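Local coordinates for protein EreC (Klebsiella pneumoniae, PDB 6XCQ) that probably hydrolyses the macrolactone ester of erythromycin and related macrolide antibiotics, and so contributes to resistance in the bacterium that carries it, at residues A69-E74 with F129-S134; L77-L82 with I302-N307; D125-S130 with L157-N162. The protein carries 1 engineered substitution. All blocks are in the same frame, centred on the assembly; numbering follows the deposited sequence.

How the interactions relate
From the N terminus, interaction 1 comes first. It joins 69-74 to 129-134 and closes a loop of 54 residues. Interaction 2 starts at 77-82, inside that loop, and reaches on to 302-307, so the two contacts cross. Interaction 3 starts at 125-130, where interaction 1 ends, and shares F129 and S130 with it. It closes a short loop with 157-162 and lies wholly within the span of interaction 2. Interactions 1 and 2 both use helix 73-90 and touch directly through Y132 with L304 and H70 with H306. Interactions 1 and 3 both use helix 126-146. Together they tie these two helices to the sheet and its loops.

Interaction 1: A69-E74 with F129-S134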
ATOM      1  N   ALA A  69       4.812   8.277  -7.866  1.00 16.92           N
ATOM      2  CA  ALA A  69       5.559   7.206  -8.504  1.00 16.43           C
ATOM      3  C   ALA A  69       6.307   6.456  -7.425  1.00 15.68           C
ATOM      4  O   ALA A  69       6.740   7.050  -6.434  1.00 17.46           O
ATOM      5  CB  ALA A  69       6.532   7.745  -9.565  1.00 12.22           C
ATOM      6  N   HIS A  70       6.428   5.148  -7.600  1.00 15.33           N
ATOM      7  CA  HIS A  70       7.208   4.373  -6.652  1.00 15.82           C
ATOM      8  C   HIS A  70       8.689   4.708  -6.802  1.00 17.94           C
ATOM      9  O   HIS A  70       9.135   5.204  -7.846  1.00 13.97           O
ATOM     10  CB  HIS A  70       6.995   2.870  -6.875  1.00 20.13           C
ATOM     11  CG  HIS A  70       5.628   2.373  -6.495  1.00 17.07           C
ATOM     12  ND1 HIS A  70       5.009   2.715  -5.312  1.00 20.82           N
ATOM     13  CD2 HIS A  70       4.777   1.535  -7.135  1.00 20.67           C
ATOM     14  CE1 HIS A  70       3.835   2.112  -5.238  1.00 23.47           C
ATOM     15  NE2 HIS A  70       3.674   1.383  -6.328  1.00 19.25           N
ATOM     16  N   PHE A  71       9.450   4.451  -5.730  1.00 12.22           N
ATOM     17  CA  PHE A  71      10.917   4.419  -5.771  1.00 16.07           C
ATOM     18  C   PHE A  71      11.543   5.803  -5.921  1.00 19.74           C
ATOM     19  O   PHE A  71      12.634   5.932  -6.484  1.00 15.05           O
ATOM     20  CB  PHE A  71      11.420   3.493  -6.885  1.00 16.25           C
ATOM     21  CG  PHE A  71      10.729   2.145  -6.908  1.00 17.81           C
ATOM     22  CD1 PHE A  71      10.751   1.327  -5.790  1.00 15.39           C
ATOM     23  CD2 PHE A  71      10.053   1.712  -8.033  1.00 15.54           C
ATOM     24  CE1 PHE A  71      10.122   0.076  -5.800  1.00 18.91           C
ATOM     25  CE2 PHE A  71       9.410   0.469  -8.048  1.00 16.26           C
ATOM     26  CZ  PHE A  71       9.448  -0.344  -6.927  1.00 14.49           C
ATOM     27  N   VAL A  72      10.899   6.836  -5.385  1.00 14.57           N
ATOM     28  CA  VAL A  72      11.355   8.221  -5.518  1.00 15.67           C
ATOM     29  C   VAL A  72      11.896   8.694  -4.176  1.00 16.25           C
ATOM     30  O   VAL A  72      11.214   8.581  -3.152  1.00 18.43           O
ATOM     31  CB  VAL A  72      10.218   9.139  -5.997  1.00 17.55           C
ATOM     32  CG1 VAL A  72      10.659  10.581  -5.948  1.00 13.60           C
ATOM     33  CG2 VAL A  72       9.746   8.754  -7.400  1.00 14.79           C
ATOM     34  N   ALA A  73      13.117   9.248  -4.186  1.00 16.55           N
ATOM     35  CA  ALA A  73      13.759   9.677  -2.943  1.00 17.31           C
ATOM     36  C   ALA A  73      12.982  10.805  -2.278  1.00 13.69           C
ATOM     37  O   ALA A  73      12.777  10.795  -1.058  1.00 13.31           O
ATOM     38  CB  ALA A  73      15.197  10.126  -3.220  1.00 17.43           C
ATOM     39  N   GLU A  74      12.560  11.807  -3.065  1.00 11.31           N
ATOM     40  CA  GLU A  74      11.845  12.945  -2.494  1.00 13.07           C
ATOM     41  C   GLU A  74      10.523  12.529  -1.865  1.00 14.90           C
ATOM     42  O   GLU A  74      10.085  13.138  -0.884  1.00 14.09           O
ATOM     43  CB  GLU A  74      11.588  14.010  -3.569  1.00 16.35           C
ATOM     44  CG  GLU A  74      12.836  14.763  -4.027  1.00 14.60           C
ATOM     45  CD  GLU A  74      13.583  14.046  -5.136  1.00 22.98           C
ATOM     46  OE1 GLU A  74      13.227  12.891  -5.468  1.00 19.93           O
ATOM     47  OE2 GLU A  74      14.530  14.637  -5.687  1.00 22.58           O
ATOM     48  N   PHE A 129      11.695  -4.059   0.405  1.00 16.06           N
ATOM     49  CA  PHE A 129      12.892  -3.265   0.674  1.00 18.69           C
ATOM     50  C   PHE A 129      12.985  -2.049  -0.254  1.00 21.03           C
ATOM     51  O   PHE A 129      13.274  -0.937   0.198  1.00 18.95           O
ATOM     52  CB  PHE A 129      14.125  -4.167   0.551  1.00 21.03           C
ATOM     53  CG  PHE A 129      15.425  -3.482   0.880  1.00 24.28           C
ATOM     54  CD1 PHE A 129      15.849  -3.368   2.194  1.00 21.41           C
ATOM     55  CD2 PHE A 129      16.221  -2.954  -0.132  1.00 27.28           C
ATOM     56  CE1 PHE A 129      17.051  -2.741   2.502  1.00 20.39           C
ATOM     57  CE2 PHE A 129      17.426  -2.326   0.161  1.00 24.06           C
ATOM     58  CZ  PHE A 129      17.840  -2.213   1.476  1.00 23.73           C
ATOM     59  N   SER A 130      12.721  -2.229  -1.550  1.00 17.33           N
ATOM     60  CA  SER A 130      12.836  -1.107  -2.480  1.00 21.89           C
ATOM     61  C   SER A 130      11.680  -0.122  -2.336  1.00 21.02           C
ATOM     62  O   SER A 130      11.870   1.089  -2.510  1.00 17.14           O
ATOM     63  CB  SER A 130      12.907  -1.618  -3.917  1.00 22.08           C
ATOM     64  OG  SER A 130      13.991  -2.510  -4.088  1.00 29.24           O
ATOM     65  N   LEU A 131      10.478  -0.613  -2.035  1.00 15.15           N
ATOM     66  CA  LEU A 131       9.321   0.272  -1.914  1.00 18.44           C
ATOM     67  C   LEU A 131       9.400   1.137  -0.666  1.00 17.40           C
ATOM     68  O   LEU A 131       9.035   2.320  -0.700  1.00 16.53           O
ATOM     69  CB  LEU A 131       8.031  -0.547  -1.879  1.00 20.11           C
ATOM     70  CG  LEU A 131       7.493  -1.033  -3.222  1.00 28.79           C
ATOM     71  CD1 LEU A 131       6.404  -2.044  -2.956  1.00 26.99           C
ATOM     72  CD2 LEU A 131       6.964   0.148  -4.022  1.00 18.27           C
ATOM     73  N   TYR A 132       9.854   0.562   0.451  1.00 14.36           N
ATOM     74  CA  TYR A 132       9.752   1.232   1.742  1.00 16.90           C
ATOM     75  C   TYR A 132      11.056   1.316   2.526  1.00 16.13           C
ATOM     76  O   TYR A 132      11.057   1.893   3.615  1.00 16.53           O
ATOM     77  CB  TYR A 132       8.710   0.519   2.609  1.00 14.97           C
ATOM     78  CG  TYR A 132       7.292   0.573   2.081  1.00 17.27           C
ATOM     79  CD1 TYR A 132       6.581   1.770   2.064  1.00 14.94           C
ATOM     80  CD2 TYR A 132       6.640  -0.589   1.642  1.00 19.21           C
ATOM     81  CE1 TYR A 132       5.240   1.822   1.587  1.00 15.96           C
ATOM     82  CE2 TYR A 132       5.318  -0.543   1.169  1.00 18.99           C
ATOM     83  CZ  TYR A 132       4.625   0.662   1.157  1.00 13.10           C
ATOM     84  OH  TYR A 132       3.323   0.696   0.705  1.00 15.40           O
ATOM     85  N   GLY A 133      12.164   0.788   1.997  1.00 17.10           N
ATOM     86  CA  GLY A 133      13.380   0.683   2.794  1.00 14.54           C
ATOM     87  C   GLY A 133      13.829   2.004   3.378  1.00 16.53           C
ATOM     88  O   GLY A 133      14.217   2.086   4.547  1.00 19.12           O
ATOM     89  N   SER A 134      13.764   3.063   2.576  1.00 18.36           N
ATOM     90  CA  SER A 134      14.270   4.358   3.016  1.00 13.15           C
ATOM     91  C   SER A 134      13.457   4.880   4.199  1.00 17.59           C
ATOM     92  O   SER A 134      14.017   5.316   5.214  1.00 15.06           O
ATOM     93  CB  SER A 134      14.219   5.326   1.828  1.00 15.83           C
ATOM     94  OG  SER A 134      15.301   5.046   0.946  1.00 17.58           O
TER
HETATM   95  O   HOH W   1       8.235   3.792  -3.188  1.00 23.21           O
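H70 and F71 both pack against one branch of L131. L131 CD2 lies over one face of the H70 imidazole, offset toward its rim, in a CH-pi contact 3.7 Å from the ring centroid. The same methyl meets the F71 ring obliquely, 3.6 Å from F71 CE1. CG of both aromatic residues is anti to the carbonyl carbon (chi1 -70° in H70, -47° in F71), and both side chains reach L131 CD2. F71 is further settled by H70 CB, which sits above one face of its ring.

S130 meets the F71 ring from another direction. Its carbonyl O lies near the ring plane, 3.5 Å from F71 CD1. S130 CB is 3.8 Å from F71 CE1.

The polar link is made by a water. It accepts from F71 N at 2.9 Å and can donate to L131 O at 3.0 Å, though other acceptors may compete for its protons. The backbones can thus be bridged beside the apolar contact. H70 ND1 is hydrogen-bonded to E67, which helps set the rotation of the ring that L131 CD2 covers. H306 meets the H70 ring edge-to-face, and M353 of strand 349-354 also touches H70 and F71.

F71 has left-handed backbone angles, and V72 follows as the N-cap of helix 73-90. Residues 69-72 belong to the loop between strand 62-65 and helix 73-90, and 73-74 begin the helix. Here the loop packs on helix 126-146. Such beta-to-alpha loops at the C-terminal ends of parallel strands are where alpha/beta enzymes commonly build their active sites.

Interaction 2: L77-L82 with I302-N307; sequences LARASL and ILLAHN
R79 reaches L304 with its chain extended from CG to NE (chi2 177°, chi3 159°). CG is anti to the carbonyl carbon, and this aims the long side chain from the helix at the strand. The guanidinium ends up flat over L304. L304 CB lies over the centre of one face, 4.0 Å from R79 CZ. The CD2 methyl of L304 lies farther back along the chain, 4.1 Å from R79 NE.

The edge of the guanidinium faces the backbone just past L304. A305 O is 2.9 Å from R79 NH2, near the guanidinium plane. A305 N is also close, at 3.3 Å from R79 NH2, but both atoms are donors and do not bond.

The cation is buried, and several acceptors outside the contact serve it. R79 NH2 makes a weak hydrogen bond to L65 O, and R79 NE a weak one to G66 O. E67 forms a long, weak ion pair with R79 NH1. The carboxylate would probably help offset the buried charge.

H306 is the N-cap of helix 307-310: its ND1 accepts from N308 N, while Q409 holds its NE2.

L304 ends up between R79, L65 of strand 62-65 and V135 of helix 126-146. F343 of strand 338-345 and Y132 of helix 126-146 also touch R79. The arginine thus spans from helix 73-90 to the L304-A305 backbone, where inner strand 301-304, between 62-65 and 94-97, gives way to the following loop.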
ATOM      1  N   LEU A  77      11.266  11.229   1.603  1.00 16.01           N
ATOM      2  CA  LEU A  77      11.541  12.354   2.490  1.00 17.53           C
ATOM      3  C   LEU A  77      10.253  13.037   2.938  1.00 16.04           C
ATOM      4  O   LEU A  77      10.063  13.299   4.133  1.00 18.29           O
ATOM      5  CB  LEU A  77      12.464  13.358   1.793  1.00 14.86           C
ATOM      6  CG  LEU A  77      13.941  12.980   1.826  1.00 17.68           C
ATOM      7  CD1 LEU A  77      14.762  13.917   0.932  1.00 15.35           C
ATOM      8  CD2 LEU A  77      14.470  12.986   3.268  1.00 22.22           C
ATOM      9  N   ALA A  78       9.366  13.352   1.986  1.00 11.51           N
ATOM     10  CA  ALA A  78       8.119  14.028   2.339  1.00 18.15           C
ATOM     11  C   ALA A  78       7.246  13.147   3.219  1.00 14.91           C
ATOM     12  O   ALA A  78       6.554  13.650   4.108  1.00 14.97           O
ATOM     13  CB  ALA A  78       7.345  14.443   1.084  1.00 18.05           C
ATOM     14  N   ARG A  79       7.249  11.834   2.977  1.00 11.33           N
ATOM     15  CA  ARG A  79       6.468  10.938   3.829  1.00 17.03           C
ATOM     16  C   ARG A  79       6.973  10.971   5.263  1.00 16.31           C
ATOM     17  O   ARG A  79       6.177  11.034   6.205  1.00 16.10           O
ATOM     18  CB  ARG A  79       6.511   9.509   3.294  1.00 14.89           C
ATOM     19  CG  ARG A  79       5.603   9.285   2.120  1.00 15.01           C
ATOM     20  CD  ARG A  79       5.732   7.880   1.595  1.00 17.01           C
ATOM     21  NE  ARG A  79       4.545   7.527   0.832  1.00 18.70           N
ATOM     22  CZ  ARG A  79       4.360   6.361   0.231  1.00 21.85           C
ATOM     23  NH1 ARG A  79       5.299   5.424   0.295  1.00 14.57           N
ATOM     24  NH2 ARG A  79       3.234   6.138  -0.436  1.00 12.58           N
ATOM     25  N   ALA A  80       8.295  10.936   5.448  1.00 15.58           N
ATOM     26  CA  ALA A  80       8.841  10.984   6.799  1.00 18.87           C
ATOM     27  C   ALA A  80       8.439  12.273   7.501  1.00 18.35           C
ATOM     28  O   ALA A  80       8.070  12.258   8.683  1.00 17.75           O
ATOM     29  CB  ALA A  80      10.361  10.839   6.760  1.00 12.89           C
ATOM     30  N   SER A  81       8.485  13.400   6.784  1.00 11.96           N
ATOM     31  CA  SER A  81       8.084  14.664   7.401  1.00 19.09           C
ATOM     32  C   SER A  81       6.612  14.647   7.803  1.00 18.17           C
ATOM     33  O   SER A  81       6.249  15.103   8.890  1.00 17.39           O
ATOM     34  CB  SER A  81       8.362  15.828   6.446  1.00 14.55           C
ATOM     35  OG  SER A  81       9.762  16.053   6.351  1.00 23.04           O
ATOM     36  N   LEU A  82       5.743  14.150   6.928  1.00 18.11           N
ATOM     37  CA  LEU A  82       4.326  14.175   7.248  1.00 17.26           C
ATOM     38  C   LEU A  82       3.976  13.129   8.305  1.00 15.45           C
ATOM     39  O   LEU A  82       3.011  13.308   9.050  1.00 14.18           O
ATOM     40  CB  LEU A  82       3.511  13.981   5.977  1.00 11.83           C
ATOM     41  CG  LEU A  82       3.445  15.292   5.188  1.00 25.97           C
ATOM     42  CD1 LEU A  82       2.977  15.079   3.765  1.00 26.49           C
ATOM     43  CD2 LEU A  82       2.526  16.257   5.918  1.00 28.07           C
ATOM     44  N   ILE A 302      -1.744   5.821   9.465  1.00 18.17           N
ATOM     45  CA  ILE A 302      -1.207   6.515   8.297  1.00 17.75           C
ATOM     46  C   ILE A 302      -0.990   5.456   7.225  1.00 17.61           C
ATOM     47  O   ILE A 302      -0.240   4.499   7.449  1.00 23.74           O
ATOM     48  CB  ILE A 302       0.115   7.223   8.637  1.00 19.61           C
ATOM     49  CG1 ILE A 302      -0.028   8.106   9.884  1.00 20.36           C
ATOM     50  CG2 ILE A 302       0.648   8.006   7.447  1.00 20.56           C
ATOM     51  CD1 ILE A 302       1.355   8.592  10.425  1.00 18.79           C
ATOM     52  N   LEU A 303      -1.645   5.589   6.070  1.00 13.66           N
ATOM     53  CA  LEU A 303      -1.517   4.587   5.010  1.00 13.44           C
ATOM     54  C   LEU A 303      -0.481   5.069   4.001  1.00 16.98           C
ATOM     55  O   LEU A 303      -0.631   6.154   3.433  1.00 16.35           O
ATOM     56  CB  LEU A 303      -2.851   4.336   4.303  1.00 16.30           C
ATOM     57  CG  LEU A 303      -4.035   3.924   5.173  1.00 15.72           C
ATOM     58  CD1 LEU A 303      -5.267   3.678   4.275  1.00 12.02           C
ATOM     59  CD2 LEU A 303      -3.652   2.684   5.979  1.00 17.13           C
ATOM     60  N   LEU A 304       0.557   4.263   3.772  1.00 11.62           N
ATOM     61  CA  LEU A 304       1.617   4.601   2.816  1.00 16.81           C
ATOM     62  C   LEU A 304       1.342   3.779   1.564  1.00 13.96           C
ATOM     63  O   LEU A 304       1.717   2.608   1.470  1.00 18.32           O
ATOM     64  CB  LEU A 304       3.000   4.305   3.408  1.00 15.59           C
ATOM     65  CG  LEU A 304       3.429   5.035   4.690  1.00 14.98           C
ATOM     66  CD1 LEU A 304       4.924   4.778   4.994  1.00 14.79           C
ATOM     67  CD2 LEU A 304       3.153   6.538   4.580  1.00 12.46           C
ATOM     68  N   ALA A 305       0.626   4.370   0.614  1.00 12.29           N
ATOM     69  CA  ALA A 305       0.302   3.653  -0.608  1.00 14.25           C
ATOM     70  C   ALA A 305       0.409   4.617  -1.785  1.00 15.76           C
ATOM     71  O   ALA A 305       0.616   5.817  -1.608  1.00 17.03           O
ATOM     72  CB  ALA A 305      -1.088   3.012  -0.520  1.00 17.81           C
ATOM     73  N   HIS A 306       0.273   4.083  -2.993  1.00 14.64           N
ATOM     74  CA  HIS A 306       0.380   4.909  -4.193  1.00 14.67           C
ATOM     75  C   HIS A 306      -0.801   5.882  -4.262  1.00 12.58           C
ATOM     76  O   HIS A 306      -1.878   5.603  -3.720  1.00 13.52           O
ATOM     77  CB  HIS A 306       0.413   4.007  -5.431  1.00 13.71           C
ATOM     78  CG  HIS A 306       0.958   4.665  -6.666  1.00 17.65           C
ATOM     79  ND1 HIS A 306       0.189   5.461  -7.480  1.00 14.29           N
ATOM     80  CD2 HIS A 306       2.188   4.620  -7.236  1.00 13.88           C
ATOM     81  CE1 HIS A 306       0.918   5.884  -8.502  1.00 20.40           C
ATOM     82  NE2 HIS A 306       2.134   5.383  -8.381  1.00 14.40           N
ATOM     83  N   ASN A 307      -0.586   7.045  -4.912  1.00 13.47           N
ATOM     84  CA  ASN A 307      -1.690   7.957  -5.243  1.00 13.60           C
ATOM     85  C   ASN A 307      -2.878   7.196  -5.820  1.00 11.35           C
ATOM     86  O   ASN A 307      -4.032   7.437  -5.445  1.00 14.39           O
ATOM     87  CB  ASN A 307      -1.258   9.019  -6.269  1.00 12.48           C
ATOM     88  CG  ASN A 307      -0.379  10.117  -5.680  1.00 13.13           C
ATOM     89  OD1 ASN A 307      -0.021  10.098  -4.502  1.00 10.53           O
ATOM     90  ND2 ASN A 307      -0.027  11.090  -6.522  1.00 13.07           N
TER

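Interaction 3: D125-S130 with L157-N162; sequences DPLTFS and LPNTLN
The N159 amide is the flat group that meets L127 and T128. L127 CD2 sits over one face of it, 3.9 Å from N159 CG. T128 OG1 lies at the edge, only 2° out of the amide plane. It accepts a hydrogen bond from N159 ND2 at 2.7 Å, and the N-H points almost straight at it (173°). The T128 and N159 side chains meet at about a right angle.

N159 CG lies between its backbone N and carbonyl carbon (chi1 57°), which turns the amide toward the helix. L127 CD2 also packs on the backbone there, 3.4 Å from N159 O.

A water forms a second link. It accepts from T128 N at 2.9 Å and donates to N159 OD1 at 2.6 Å. T128 N belongs to the first turn of helix 126-146, and the water takes up this amide.

The 157-162 loop has its own supports. A type I turn runs from P158 to L161. T160 OG1 accepts from N162 N at 3.1 Å in an ST turn, and N162 caps the following helix through R164 N.

Both ends of the N159 amide have two partners. ND2 gives to T128 OG1 and to E98 O. OD1 takes from the water and from Q103 NE2, which also bonds D125. The carbonyl E98 O can only accept, which supports nitrogen at that end, and the amide should have little freedom to rotate.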
ATOM      1  N   ASP A 125      11.814  -8.605   2.234  1.00 21.20           N
ATOM      2  CA  ASP A 125      11.984  -9.187   0.919  1.00 25.54           C
ATOM      3  C   ASP A 125      12.355  -8.094  -0.074  1.00 22.54           C
ATOM      4  O   ASP A 125      12.245  -6.904   0.229  1.00 20.08           O
ATOM      5  CB  ASP A 125      10.702  -9.926   0.539  1.00 25.21           C
ATOM      6  CG  ASP A 125      10.287 -10.933   1.611  1.00 35.72           C
ATOM      7  OD1 ASP A 125      11.096 -11.844   1.900  1.00 34.08           O
ATOM      8  OD2 ASP A 125       9.174 -10.801   2.185  1.00 30.52           O
ATOM      9  N   PRO A 126      12.836  -8.466  -1.269  1.00 25.09           N
ATOM     10  CA  PRO A 126      13.343  -7.435  -2.208  1.00 24.78           C
ATOM     11  C   PRO A 126      12.358  -6.323  -2.568  1.00 22.74           C
ATOM     12  O   PRO A 126      12.737  -5.146  -2.538  1.00 17.80           O
ATOM     13  CB  PRO A 126      13.734  -8.264  -3.435  1.00 22.83           C
ATOM     14  CG  PRO A 126      14.131  -9.601  -2.866  1.00 23.09           C
ATOM     15  CD  PRO A 126      13.263  -9.829  -1.656  1.00 22.91           C
ATOM     16  N   LEU A 127      11.118  -6.640  -2.942  1.00 19.69           N
ATOM     17  CA  LEU A 127      10.210  -5.560  -3.342  1.00 17.46           C
ATOM     18  C   LEU A 127       9.871  -4.656  -2.162  1.00 24.05           C
ATOM     19  O   LEU A 127       9.901  -3.420  -2.286  1.00 19.60           O
ATOM     20  CB  LEU A 127       8.935  -6.130  -3.972  1.00 20.12           C
ATOM     21  CG  LEU A 127       7.860  -5.116  -4.369  1.00 22.39           C
ATOM     22  CD1 LEU A 127       8.345  -4.176  -5.509  1.00 15.34           C
ATOM     23  CD2 LEU A 127       6.580  -5.843  -4.774  1.00 30.30           C
ATOM     24  N   THR A 128       9.557  -5.251  -1.001  1.00 15.32           N
ATOM     25  CA  THR A 128       9.302  -4.458   0.198  1.00 15.79           C
ATOM     26  C   THR A 128      10.476  -3.539   0.521  1.00 13.97           C
ATOM     27  O   THR A 128      10.285  -2.364   0.864  1.00 17.67           O
ATOM     28  CB  THR A 128       9.023  -5.390   1.370  1.00 21.30           C
ATOM     29  OG1 THR A 128       7.848  -6.161   1.081  1.00 15.00           O
ATOM     30  CG2 THR A 128       8.835  -4.588   2.655  1.00 12.77           C
ATOM     31  N   PHE A 129      11.695  -4.059   0.405  1.00 16.06           N
ATOM     32  CA  PHE A 129      12.892  -3.265   0.674  1.00 18.69           C
ATOM     33  C   PHE A 129      12.985  -2.049  -0.254  1.00 21.03           C
ATOM     34  O   PHE A 129      13.274  -0.937   0.198  1.00 18.95           O
ATOM     35  CB  PHE A 129      14.125  -4.167   0.551  1.00 21.03           C
ATOM     36  CG  PHE A 129      15.425  -3.482   0.880  1.00 24.28           C
ATOM     37  CD1 PHE A 129      15.849  -3.368   2.194  1.00 21.41           C
ATOM     38  CD2 PHE A 129      16.221  -2.954  -0.132  1.00 27.28           C
ATOM     39  CE1 PHE A 129      17.051  -2.741   2.502  1.00 20.39           C
ATOM     40  CE2 PHE A 129      17.426  -2.326   0.161  1.00 24.06           C
ATOM     41  CZ  PHE A 129      17.840  -2.213   1.476  1.00 23.73           C
ATOM     42  N   SER A 130      12.721  -2.229  -1.550  1.00 17.33           N
ATOM     43  CA  SER A 130      12.836  -1.107  -2.480  1.00 21.89           C
ATOM     44  C   SER A 130      11.680  -0.122  -2.336  1.00 21.02           C
ATOM     45  O   SER A 130      11.870   1.089  -2.510  1.00 17.14           O
ATOM     46  CB  SER A 130      12.907  -1.618  -3.917  1.00 22.08           C
ATOM     47  OG  SER A 130      13.991  -2.510  -4.088  1.00 29.24           O
ATOM     48  N   LEU A 157      -2.270  -7.901   0.328  1.00 19.47           N
ATOM     49  CA  LEU A 157      -1.802  -9.260   0.066  1.00 18.14           C
ATOM     50  C   LEU A 157      -0.289  -9.303   0.236  1.00 17.15           C
ATOM     51  O   LEU A 157       0.350  -8.241   0.252  1.00 19.60           O
ATOM     52  CB  LEU A 157      -2.185  -9.675  -1.352  1.00 17.64           C
ATOM     53  CG  LEU A 157      -3.657  -9.450  -1.671  1.00 27.51           C
ATOM     54  CD1 LEU A 157      -3.900  -9.620  -3.155  1.00 21.27           C
ATOM     55  CD2 LEU A 157      -4.506 -10.431  -0.859  1.00 20.11           C
ATOM     56  N   PRO A 158       0.332 -10.481   0.353  1.00 16.83           N
ATOM     57  CA  PRO A 158       1.790 -10.530   0.199  1.00 19.06           C
ATOM     58  C   PRO A 158       2.175  -9.847  -1.105  1.00 24.43           C
ATOM     59  O   PRO A 158       1.646 -10.194  -2.172  1.00 21.90           O
ATOM     60  CB  PRO A 158       2.099 -12.039   0.194  1.00 19.32           C
ATOM     61  CG  PRO A 158       0.819 -12.687  -0.150  1.00 21.83           C
ATOM     62  CD  PRO A 158      -0.229 -11.834   0.515  1.00 24.76           C
ATOM     63  N   ASN A 159       3.043  -8.834  -1.040  1.00 23.95           N
ATOM     64  CA  ASN A 159       3.324  -8.110  -2.279  1.00 20.26           C
ATOM     65  C   ASN A 159       4.120  -8.956  -3.269  1.00 25.54           C
ATOM     66  O   ASN A 159       4.414  -8.493  -4.381  1.00 23.82           O
ATOM     67  CB  ASN A 159       4.016  -6.772  -1.984  1.00 15.98           C
ATOM     68  CG  ASN A 159       5.303  -6.915  -1.201  1.00 16.05           C
ATOM     69  OD1 ASN A 159       6.034  -7.888  -1.342  1.00 16.11           O
ATOM     70  ND2 ASN A 159       5.602  -5.908  -0.385  1.00 21.71           N
ATOM     71  N   THR A 160       4.444 -10.190  -2.889  1.00 19.10           N
ATOM     72  CA  THR A 160       4.967 -11.216  -3.782  1.00 18.55           C
ATOM     73  C   THR A 160       3.874 -12.026  -4.455  1.00 20.91           C
ATOM     74  O   THR A 160       4.178 -12.765  -5.399  1.00 19.19           O
ATOM     75  CB  THR A 160       5.849 -12.195  -3.001  1.00 23.87           C
ATOM     76  OG1 THR A 160       5.078 -12.728  -1.919  1.00 22.23           O
ATOM     77  CG2 THR A 160       7.090 -11.505  -2.443  1.00 27.84           C
ATOM     78  N   LEU A 161       2.622 -11.920  -3.972  1.00 22.22           N
ATOM     79  CA  LEU A 161       1.530 -12.847  -4.314  1.00 18.23           C
ATOM     80  C   LEU A 161       1.950 -14.307  -4.113  1.00 15.89           C
ATOM     81  O   LEU A 161       1.439 -15.218  -4.759  1.00 18.76           O
ATOM     82  CB  LEU A 161       0.995 -12.616  -5.738  1.00 15.02           C
ATOM     83  CG  LEU A 161       0.487 -11.192  -6.026  1.00 18.62           C
ATOM     84  CD1 LEU A 161      -0.119 -11.055  -7.443  1.00 15.92           C
ATOM     85  CD2 LEU A 161      -0.521 -10.747  -4.969  1.00 19.89           C
ATOM     86  N   ASN A 162       2.862 -14.552  -3.176  1.00 16.41           N
ATOM     87  CA  ASN A 162       3.228 -15.918  -2.839  1.00 22.66           C
ATOM     88  C   ASN A 162       2.445 -16.322  -1.595  1.00 15.64           C
ATOM     89  O   ASN A 162       2.675 -15.744  -0.522  1.00 17.44           O
ATOM     90  CB  ASN A 162       4.729 -16.020  -2.584  1.00 20.27           C
ATOM     91  CG  ASN A 162       5.166 -17.413  -2.142  1.00 25.73           C
ATOM     92  OD1 ASN A 162       4.344 -18.316  -1.922  1.00 26.93           O
ATOM     93  ND2 ASN A 162       6.475 -17.591  -2.010  1.00 23.52           N
TER
HETATM   94  O   HOH W   2       8.645  -8.037  -0.951  1.00 23.21           O